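Local coordinates for pseudopodium-enriched atypical kinase 1 (Homo sapiens, PDB 6BHC), which adopts a protein kinase fold with an unusual catalytic cleft, dimerises in a novel mode as a pseudokinase, and probably acts in signalling mainly through its protein contacts, at residues A[340-343]-A[344-347]; A[370-373]-A[374-378]; A[377-380]-A[381-385]; A[407-410]-A[411-415]. The protein carries 1 engineered substitution. One frame throughout, in Å; residues are numbered along the deposited sequence.

In the fold
The four contacts follow one another along the chain, interactions 2 and 3 overlapping at Leu377 and Leu378, and each is a local helical arrangement. Interaction 1 starts helix 343-354 in the kinase fold. Interactions 2 and 3 share helix 371-396 and have centres 11 Å apart. Interaction 4 lies on helix 406-417, the next helix in the chain; its centre is 16 Å from that of interaction 3 and 18 Å from that of interaction 1, and it touches both, through Leu415 and Tyr414 on one hand and Gln413 on the other. Interaction 4 thus lies between the kinase fold and the helical region around helix 371-396, where interaction 3 also reaches the second subunit of the dimer.

Interaction 1. Residues A[340-343]-A[344-347]; sequences RILI and SDAK
Asp345 reaches back to Leu342, the N-cap residue, and receives its backbone N-H at the start of helix 343-354. The bond from Leu342 N to Asp345 OD2 is weak at 3.3 Å, and the same oxygen lies 3.6 Å from Leu342 CB. With its CG beside the backbone N (chi1 -57°), the aspartate turns its carboxylate toward the incoming chain. Leu342 O takes the Ala346 N-H at 3.1 Å and closes the first turn. This is one half of a capping box: the residue three places into the helix accepts from the N-cap nitrogen, while a leucine cap has no side-chain acceptor to return the bond. With the carboxylate of Asp345 cut back to an alanine, the Leu342 N-H is likely to lose this acceptor, weak as it is, and the loop end to be less firmly tied to the helix. Ile341 CD1 packs 4.2 Å from Ala346 CB, and both residues rest on Leu328 of helix 322-332. Farther back, Arg340 pairs with Glu267 of the Ala-Pro-Glu sequence, the salt bridge familiar from the C-lobe of protein kinases. On helix 173-194, Glu192 accepts a hydrogen bond from Ser344 OG and forms a salt bridge with Lys347 NZ, which also hydrogen-bonds to Ser189.

Interaction 2. Residues A[370-373]-A[374-378]; sequences SLVQ and RNTLL
Ser370 and Leu371 meet Arg374 in a local, surface contact round the first turn of helix 371-396, just after the short helix 359-367. Arg374 carries most of it. Its first torsion (chi1 -62°) swings CG beside the backbone N and lays it 3.3 Å from Ser370 O, and the chain then bends at its second and third torsions to fold the guanidinium back over the start of the helix. Ser370 O consequently lies over one face of the guanidinium, while Leu371 CD2 approaches it obliquely, 3.3 Å from Arg374 NH2, a close packing of a methyl against a charged group. The other terminal nitrogen, NH1, makes a weak bond to the carbonyl of Cys368, and the side chain also touches Phe365 of helix 359-367, so the arginine spans the corner between the two helices.

One turn round the helix, Thr376 turns its hydroxyl back onto the carbonyl of Val372, four residues earlier. Its OG1 donates to Val372 O at 3.1 Å, from above the carbonyl plane, and its N-H goes to the same oxygen at 2.9 Å; Val372 O is therefore gripped by two donors of a single residue, which should fix the rotation of the threonine side chain. Backbone bonds on either side, Asn375 N to Leu371 O and Leu377 N to Gln373 O, complete the turn. At the outermost end, the Ser370 OG accepts the Gln373 N-H at 3.2 Å with an N-H...O angle of 163°, nearly straight. That bond, from the third residue of the helix to the side chain of the residue before its start, is the classical serine N-cap.

Interaction 3. Residues A[377-380]-A[381-385]; sequences LLQN and WLDIK
Gln379 and Asp383 are brought together by their torsions: the glutamine CG leaves anti to the backbone N (chi1 -172°) and its chain then bends at the second torsion, while the aspartate CG lies beside its own backbone N, turned back toward the preceding turn. The result is an i, i+4 side-chain bridge on helix 371-396, the long helix that pairs with helix 420-430 and reaches the dimer partner. Gln379 NE2 donates to Asp383 OD1 at 3.0 Å, with an N-H...O angle of 135°. Although amide and carboxylate are within 18° of being parallel, the oxygen is met from above the carboxylate plane. The other carboxylate oxygen forms a salt bridge with Arg21, tying this helix to helix 16-39; since Asp383 OD2 also lies 3.1 Å from the acceptor Gln379 O, that positive charge probably eases an otherwise unfavourable approach. On a neighbouring strip of the helix, Asn380 and Ile384 pack on Val16 of the second subunit, and Asp383 on its Ile20. Trp381 points elsewhere, toward Leu423 of helix 420-430 and Leu361 of helix 359-367. One face of its indole is covered by the bent Lys385 chain, whose CG sits 3.4 Å above the ring plane, over the ring centre.

Interaction 4. Residues A[407-410]-A[411-415]; sequences EDWL and CAQYL
Gln413 folds back along helix 406-417 onto the indole of Trp409, one turn earlier. Its CB starts 3.5 Å from Leu410 O, and its CG, set opposite its own carbonyl carbon by a chi1 of -75°, passes between the backbone and the ring, 3.5 Å from Trp409 O and 3.6 Å from Trp409 NE1. Beyond CG the chain is extended, so CD lies by the pyrrole part of the indole, and OE1 ends 3.0 Å from Trp409 NE1 and 3.2 Å from CE2. The amide stands almost at right angles to the ring, the two planes 88° apart, and its oxygen comes in obliquely. NE2 turns the other way, 4.2 Å from Leu410 CD2 and as far from Lys347 NZ of the kinase helix 343-354.

The tryptophan is buried and held from outside: it stacks on Phe39, meets Phe115 edge-to-face and touches Cys35 and Glu36 of helix 16-39. A leucine instead of Trp409 would probably open a gap against these two phenylalanines and leave the Gln413 amide free to turn. On another side of the helix, Cys411 CB lies 3.3 Å from Glu407 O and its residue packs on Trp355 and on Leu389 of helix 371-396, while the Glu407 carboxylate pairs with Arg178. Despite the closeness of NE1 and OE1, their angle is too poor for a hydrogen bond: OE1 stands well off the indole plane near NE1 and CE2, not in line with the N-H, so the amide is probably placed by packing rather than by this N-H.

Interaction 1. Residues A[340-343]-A[344-347]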
loop_
_atom_site.group_PDB
_atom_site.type_symbol
_atom_site.label_atom_id
_atom_site.label_comp_id
_atom_site.label_asym_id
_atom_site.label_seq_id
_atom_site.Cartn_x
_atom_site.Cartn_y
_atom_site.Cartn_z
ATOM N N ARG A 340 19.986 23.967 -27.830
ATOM C CA ARG A 340 18.637 23.468 -27.602
ATOM C C ARG A 340 18.672 22.318 -26.602
ATOM O O ARG A 340 19.469 21.386 -26.744
ATOM C CB ARG A 340 18.018 23.015 -28.924
ATOM C CG ARG A 340 16.532 22.695 -28.871
ATOM C CD ARG A 340 16.034 22.316 -30.258
ATOM N NE ARG A 340 16.468 23.289 -31.258
ATOM C CZ ARG A 340 16.554 23.042 -32.561
ATOM N NH1 ARG A 340 16.232 21.846 -33.037
ATOM N NH2 ARG A 340 16.965 23.990 -33.390
ATOM N N ILE A 341 17.812 22.389 -25.582
ATOM C CA ILE A 341 17.856 21.394 -24.516
ATOM C C ILE A 341 17.427 20.029 -25.045
ATOM O O ILE A 341 16.741 19.902 -26.067
ATOM C CB ILE A 341 16.985 21.817 -23.322
ATOM C CG1 ILE A 341 15.511 21.871 -23.728
ATOM C CG2 ILE A 341 17.454 23.154 -22.765
ATOM C CD1 ILE A 341 14.563 22.015 -22.553
ATOM N N LEU A 342 17.846 18.990 -24.328
ATOM C CA LEU A 342 17.496 17.620 -24.661
ATOM C C LEU A 342 16.095 17.288 -24.159
ATOM O O LEU A 342 15.564 17.927 -23.247
ATOM C CB LEU A 342 18.513 16.648 -24.059
ATOM C CG LEU A 342 19.917 16.664 -24.663
ATOM C CD1 LEU A 342 20.895 15.912 -23.774
ATOM C CD2 LEU A 342 19.894 16.062 -26.056
ATOM N N ILE A 343 15.497 16.261 -24.768
ATOM C CA ILE A 343 14.142 15.872 -24.395
ATOM C C ILE A 343 14.094 15.295 -22.985
ATOM O O ILE A 343 13.023 15.265 -22.368
ATOM C CB ILE A 343 13.561 14.879 -25.422
ATOM C CG1 ILE A 343 12.035 14.986 -25.467
ATOM C CG2 ILE A 343 13.985 13.452 -25.102
ATOM C CD1 ILE A 343 11.528 16.301 -26.024
ATOM N N SER A 344 15.231 14.839 -22.451
ATOM C CA SER A 344 15.274 14.399 -21.062
ATOM C C SER A 344 15.327 15.579 -20.101
ATOM O O SER A 344 14.866 15.465 -18.959
ATOM C CB SER A 344 16.473 13.481 -20.830
ATOM O OG SER A 344 16.343 12.279 -21.567
ATOM N N ASP A 345 15.888 16.707 -20.539
ATOM C CA ASP A 345 15.831 17.922 -19.733
ATOM C C ASP A 345 14.419 18.493 -19.713
ATOM O O ASP A 345 13.950 18.966 -18.671
ATOM C CB ASP A 345 16.823 18.953 -20.268
ATOM C CG ASP A 345 18.246 18.430 -20.304
ATOM O OD1 ASP A 345 18.612 17.645 -19.404
ATOM O OD2 ASP A 345 18.994 18.800 -21.234
ATOM N N ALA A 346 13.730 18.454 -20.857
ATOM C CA ALA A 346 12.333 18.869 -20.896
ATOM C C ALA A 346 11.482 18.017 -19.967
ATOM O O ALA A 346 10.562 18.525 -19.316
ATOM C CB ALA A 346 11.801 18.794 -22.328
ATOM N N LYS A 347 11.776 16.717 -19.892
ATOM C CA LYS A 347 11.058 15.852 -18.965
ATOM C C LYS A 347 11.265 16.303 -17.525
ATOM O O LYS A 347 10.311 16.360 -16.743
ATOM C CB LYS A 347 11.507 14.402 -19.151
ATOM C CG LYS A 347 10.746 13.393 -18.308
ATOM C CD LYS A 347 11.059 11.968 -18.734
ATOM C CE LYS A 347 10.164 10.968 -18.023
ATOM N NZ LYS A 347 10.407 9.580 -18.503
#

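Interaction 2. Residues A[370-373]-A[374-378]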
loop_
_atom_site.group_PDB
_atom_site.type_symbol
_atom_site.label_atom_id
_atom_site.label_comp_id
_atom_site.label_asym_id
_atom_site.label_seq_id
_atom_site.Cartn_x
_atom_site.Cartn_y
_atom_site.Cartn_z
ATOM N N SER A 370 27.051 28.503 -0.945
ATOM C CA SER A 370 27.880 27.342 -1.231
ATOM C C SER A 370 27.085 26.255 -1.946
ATOM O O SER A 370 25.856 26.196 -1.877
ATOM C CB SER A 370 28.482 26.778 0.059
ATOM O OG SER A 370 27.469 26.279 0.916
ATOM N N LEU A 371 27.820 25.382 -2.642
ATOM C CA LEU A 371 27.195 24.233 -3.285
ATOM C C LEU A 371 26.744 23.197 -2.265
ATOM O O LEU A 371 25.802 22.441 -2.528
ATOM C CB LEU A 371 28.161 23.601 -4.287
ATOM C CG LEU A 371 28.564 24.467 -5.483
ATOM C CD1 LEU A 371 29.593 23.750 -6.342
ATOM C CD2 LEU A 371 27.341 24.838 -6.306
ATOM N N VAL A 372 27.400 23.146 -1.104
ATOM C CA VAL A 372 27.012 22.194 -0.068
ATOM C C VAL A 372 25.628 22.531 0.474
ATOM O O VAL A 372 24.774 21.651 0.631
ATOM C CB VAL A 372 28.067 22.163 1.053
ATOM C CG1 VAL A 372 27.606 21.270 2.193
ATOM C CG2 VAL A 372 29.403 21.686 0.507
ATOM N N GLN A 373 25.384 23.812 0.764
ATOM C CA GLN A 373 24.077 24.215 1.272
ATOM C C GLN A 373 22.983 24.042 0.227
ATOM O O GLN A 373 21.838 23.735 0.579
ATOM C CB GLN A 373 24.124 25.662 1.762
ATOM C CG GLN A 373 24.802 25.825 3.112
ATOM C CD GLN A 373 24.771 27.256 3.609
ATOM O OE1 GLN A 373 25.242 28.170 2.934
ATOM N NE2 GLN A 373 24.208 27.458 4.796
ATOM N N ARG A 374 23.305 24.230 -1.054
ATOM C CA ARG A 374 22.318 23.970 -2.098
ATOM C C ARG A 374 22.033 22.480 -2.218
ATOM O O ARG A 374 20.886 22.077 -2.449
ATOM C CB ARG A 374 22.793 24.537 -3.435
ATOM C CG ARG A 374 22.970 26.042 -3.430
ATOM C CD ARG A 374 22.527 26.664 -4.740
ATOM N NE ARG A 374 23.562 26.609 -5.767
ATOM C CZ ARG A 374 24.445 27.578 -5.984
ATOM N NH1 ARG A 374 24.419 28.676 -5.241
ATOM N NH2 ARG A 374 25.352 27.450 -6.940
ATOM N N ASN A 375 23.063 21.646 -2.058
ATOM C CA ASN A 375 22.859 20.203 -2.109
ATOM C C ASN A 375 22.019 19.724 -0.932
ATOM O O ASN A 375 21.185 18.824 -1.082
ATOM C CB ASN A 375 24.209 19.487 -2.137
ATOM C CG ASN A 375 24.072 17.994 -2.349
ATOM O OD1 ASN A 375 24.047 17.217 -1.393
ATOM N ND2 ASN A 375 23.980 17.582 -3.608
ATOM N N THR A 376 22.225 20.317 0.247
ATOM C CA THR A 376 21.421 19.954 1.410
ATOM C C THR A 376 19.967 20.372 1.226
ATOM O O THR A 376 19.051 19.624 1.584
ATOM C CB THR A 376 22.009 20.589 2.671
ATOM O OG1 THR A 376 23.340 20.097 2.879
ATOM C CG2 THR A 376 21.160 20.261 3.891
ATOM N N LEU A 377 19.739 21.561 0.663
ATOM C CA LEU A 377 18.376 22.017 0.412
ATOM C C LEU A 377 17.643 21.068 -0.530
ATOM O O LEU A 377 16.497 20.682 -0.275
ATOM C CB LEU A 377 18.401 23.434 -0.162
ATOM C CG LEU A 377 17.046 24.062 -0.493
ATOM C CD1 LEU A 377 16.269 24.355 0.781
ATOM C CD2 LEU A 377 17.229 25.323 -1.321
ATOM N N LEU A 378 18.296 20.675 -1.626
ATOM C CA LEU A 378 17.659 19.775 -2.582
ATOM C C LEU A 378 17.500 18.373 -2.006
ATOM O O LEU A 378 16.494 17.703 -2.264
ATOM C CB LEU A 378 18.467 19.734 -3.879
ATOM C CG LEU A 378 18.536 21.039 -4.675
ATOM C CD1 LEU A 378 19.501 20.911 -5.845
ATOM C CD2 LEU A 378 17.152 21.437 -5.162
#

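Interaction 3. Residues A[377-380]-A[381-385]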
loop_
_atom_site.group_PDB
_atom_site.type_symbol
_atom_site.label_atom_id
_atom_site.label_comp_id
_atom_site.label_asym_id
_atom_site.label_seq_id
_atom_site.Cartn_x
_atom_site.Cartn_y
_atom_site.Cartn_z
ATOM N N LEU A 377 19.739 21.561 0.663
ATOM C CA LEU A 377 18.376 22.017 0.412
ATOM C C LEU A 377 17.643 21.068 -0.530
ATOM O O LEU A 377 16.497 20.682 -0.275
ATOM C CB LEU A 377 18.401 23.434 -0.162
ATOM C CG LEU A 377 17.046 24.062 -0.493
ATOM C CD1 LEU A 377 16.269 24.355 0.781
ATOM C CD2 LEU A 377 17.229 25.323 -1.321
ATOM N N LEU A 378 18.296 20.675 -1.626
ATOM C CA LEU A 378 17.659 19.775 -2.582
ATOM C C LEU A 378 17.500 18.373 -2.006
ATOM O O LEU A 378 16.494 17.703 -2.264
ATOM C CB LEU A 378 18.467 19.734 -3.879
ATOM C CG LEU A 378 18.536 21.039 -4.675
ATOM C CD1 LEU A 378 19.501 20.911 -5.845
ATOM C CD2 LEU A 378 17.152 21.437 -5.162
ATOM N N GLN A 379 18.480 17.912 -1.224
ATOM C CA GLN A 379 18.393 16.570 -0.657
ATOM C C GLN A 379 17.301 16.487 0.401
ATOM O O GLN A 379 16.589 15.480 0.486
ATOM C CB GLN A 379 19.741 16.153 -0.071
ATOM C CG GLN A 379 19.794 14.700 0.379
ATOM C CD GLN A 379 19.646 13.728 -0.776
ATOM O OE1 GLN A 379 20.575 13.531 -1.559
ATOM N NE2 GLN A 379 18.473 13.116 -0.888
ATOM N N ASN A 380 17.155 17.533 1.220
ATOM C CA ASN A 380 16.084 17.543 2.212
ATOM C C ASN A 380 14.718 17.523 1.539
ATOM O O ASN A 380 13.803 16.830 1.998
ATOM C CB ASN A 380 16.216 18.764 3.122
ATOM C CG ASN A 380 17.467 18.722 3.977
ATOM O OD1 ASN A 380 18.082 17.669 4.150
ATOM N ND2 ASN A 380 17.849 19.871 4.520
ATOM N N TRP A 381 14.567 18.273 0.445
ATOM C CA TRP A 381 13.309 18.251 -0.294
ATOM C C TRP A 381 13.018 16.860 -0.844
ATOM O O TRP A 381 11.877 16.390 -0.788
ATOM C CB TRP A 381 13.345 19.282 -1.423
ATOM C CG TRP A 381 12.074 19.346 -2.214
ATOM C CD1 TRP A 381 11.013 20.174 -1.994
ATOM C CD2 TRP A 381 11.730 18.546 -3.352
ATOM N NE1 TRP A 381 10.030 19.941 -2.927
ATOM C CE2 TRP A 381 10.446 18.945 -3.770
ATOM C CE3 TRP A 381 12.384 17.531 -4.058
ATOM C CZ2 TRP A 381 9.802 18.364 -4.859
ATOM C CZ3 TRP A 381 11.744 16.956 -5.138
ATOM C CH2 TRP A 381 10.466 17.372 -5.529
ATOM N N LEU A 382 14.043 16.183 -1.371
ATOM C CA LEU A 382 13.855 14.838 -1.908
ATOM C C LEU A 382 13.443 13.858 -0.817
ATOM O O LEU A 382 12.521 13.054 -1.004
ATOM C CB LEU A 382 15.135 14.362 -2.593
ATOM C CG LEU A 382 15.303 14.708 -4.071
ATOM C CD1 LEU A 382 16.682 14.298 -4.562
ATOM C CD2 LEU A 382 14.218 14.033 -4.895
ATOM N N ASP A 383 14.123 13.907 0.330
ATOM C CA ASP A 383 13.838 12.955 1.399
ATOM C C ASP A 383 12.413 13.110 1.918
ATOM O O ASP A 383 11.742 12.116 2.218
ATOM C CB ASP A 383 14.850 13.127 2.533
ATOM C CG ASP A 383 16.274 12.832 2.094
ATOM O OD1 ASP A 383 16.452 12.063 1.125
ATOM O OD2 ASP A 383 17.216 13.364 2.719
ATOM N N ILE A 384 11.928 14.350 2.015
ATOM C CA ILE A 384 10.571 14.582 2.497
ATOM C C ILE A 384 9.547 14.129 1.463
ATOM O O ILE A 384 8.556 13.472 1.800
ATOM C CB ILE A 384 10.386 16.064 2.867
ATOM C CG1 ILE A 384 11.272 16.427 4.060
ATOM C CG2 ILE A 384 8.926 16.368 3.166
ATOM C CD1 ILE A 384 11.158 17.875 4.490
ATOM N N LYS A 385 9.769 14.469 0.190
ATOM C CA LYS A 385 8.819 14.092 -0.852
ATOM C C LYS A 385 8.765 12.582 -1.039
ATOM O O LYS A 385 7.688 12.020 -1.269
ATOM C CB LYS A 385 9.178 14.784 -2.168
ATOM C CG LYS A 385 8.955 16.286 -2.154
ATOM C CD LYS A 385 7.476 16.636 -2.242
ATOM C CE LYS A 385 6.900 16.237 -3.593
ATOM N NZ LYS A 385 5.478 16.655 -3.747
#

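Interaction 4. Residues A[407-410]-A[411-415]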
loop_
_atom_site.group_PDB
_atom_site.type_symbol
_atom_site.label_atom_id
_atom_site.label_comp_id
_atom_site.label_asym_id
_atom_site.label_seq_id
_atom_site.Cartn_x
_atom_site.Cartn_y
_atom_site.Cartn_z
ATOM N N GLU A 407 -1.137 9.343 -12.701
ATOM C CA GLU A 407 -0.290 10.372 -12.108
ATOM C C GLU A 407 0.541 9.824 -10.954
ATOM O O GLU A 407 1.667 10.284 -10.733
ATOM C CB GLU A 407 -1.143 11.551 -11.638
ATOM C CG GLU A 407 -0.334 12.783 -11.264
ATOM C CD GLU A 407 -1.202 13.967 -10.892
ATOM O OE1 GLU A 407 -0.779 14.766 -10.031
ATOM O OE2 GLU A 407 -2.307 14.100 -11.460
ATOM N N ASP A 408 0.011 8.847 -10.212
ATOM C CA ASP A 408 0.783 8.243 -9.129
ATOM C C ASP A 408 2.004 7.514 -9.668
ATOM O O ASP A 408 3.097 7.604 -9.094
ATOM C CB ASP A 408 -0.096 7.285 -8.325
ATOM C CG ASP A 408 -1.296 7.970 -7.706
ATOM O OD1 ASP A 408 -1.212 9.186 -7.428
ATOM O OD2 ASP A 408 -2.322 7.290 -7.494
ATOM N N TRP A 409 1.836 6.775 -10.765
ATOM C CA TRP A 409 2.964 6.097 -11.391
ATOM C C TRP A 409 4.015 7.099 -11.853
ATOM O O TRP A 409 5.206 6.949 -11.557
ATOM C CB TRP A 409 2.464 5.245 -12.559
ATOM C CG TRP A 409 3.540 4.607 -13.386
ATOM C CD1 TRP A 409 4.814 4.302 -12.994
ATOM C CD2 TRP A 409 3.433 4.199 -14.754
ATOM N NE1 TRP A 409 5.504 3.729 -14.035
ATOM C CE2 TRP A 409 4.679 3.655 -15.127
ATOM C CE3 TRP A 409 2.405 4.241 -15.701
ATOM C CZ2 TRP A 409 4.922 3.157 -16.405
ATOM C CZ3 TRP A 409 2.648 3.745 -16.968
ATOM C CH2 TRP A 409 3.896 3.209 -17.308
ATOM N N LEU A 410 3.588 8.141 -12.573
ATOM C CA LEU A 410 4.535 9.129 -13.079
ATOM C C LEU A 410 5.250 9.847 -11.941
ATOM O O LEU A 410 6.442 10.160 -12.046
ATOM C CB LEU A 410 3.811 10.128 -13.983
ATOM C CG LEU A 410 3.071 9.524 -15.181
ATOM C CD1 LEU A 410 2.377 10.600 -16.005
ATOM C CD2 LEU A 410 4.020 8.711 -16.048
ATOM N N CYS A 411 4.542 10.115 -10.841
ATOM C CA CYS A 411 5.181 10.751 -9.694
ATOM C C CYS A 411 6.216 9.830 -9.064
ATOM O O CYS A 411 7.288 10.285 -8.645
ATOM C CB CYS A 411 4.128 11.163 -8.665
ATOM S SG CYS A 411 4.793 12.045 -7.234
ATOM N N ALA A 412 5.917 8.530 -8.991
ATOM C CA ALA A 412 6.896 7.576 -8.484
ATOM C C ALA A 412 8.117 7.501 -9.392
ATOM O O ALA A 412 9.245 7.371 -8.906
ATOM C CB ALA A 412 6.257 6.196 -8.325
ATOM N N GLN A 413 7.913 7.576 -10.712
ATOM C CA GLN A 413 9.044 7.588 -11.636
ATOM C C GLN A 413 9.958 8.773 -11.367
ATOM O O GLN A 413 11.187 8.644 -11.400
ATOM C CB GLN A 413 8.555 7.633 -13.083
ATOM C CG GLN A 413 7.990 6.334 -13.622
ATOM C CD GLN A 413 7.777 6.382 -15.126
ATOM O OE1 GLN A 413 7.345 5.404 -15.735
ATOM N NE2 GLN A 413 8.083 7.525 -15.732
ATOM N N TYR A 414 9.370 9.937 -11.098
ATOM C CA TYR A 414 10.149 11.147 -10.880
ATOM C C TYR A 414 11.011 11.030 -9.628
ATOM O O TYR A 414 12.238 11.168 -9.687
ATOM C CB TYR A 414 9.200 12.340 -10.793
ATOM C CG TYR A 414 9.845 13.663 -10.469
ATOM C CD1 TYR A 414 11.089 14.007 -10.989
ATOM C CD2 TYR A 414 9.192 14.586 -9.665
ATOM C CE1 TYR A 414 11.667 15.229 -10.697
ATOM C CE2 TYR A 414 9.758 15.804 -9.371
ATOM C CZ TYR A 414 10.992 16.123 -9.888
ATOM O OH TYR A 414 11.546 17.345 -9.588
ATOM N N LEU A 415 10.384 10.755 -8.483
ATOM C CA LEU A 415 11.114 10.756 -7.218
ATOM C C LEU A 415 12.089 9.589 -7.111
ATOM O O LEU A 415 13.090 9.688 -6.392
ATOM C CB LEU A 415 10.134 10.733 -6.048
ATOM C CG LEU A 415 9.197 11.940 -5.972
ATOM C CD1 LEU A 415 8.342 11.882 -4.718
ATOM C CD2 LEU A 415 9.996 13.232 -6.027
#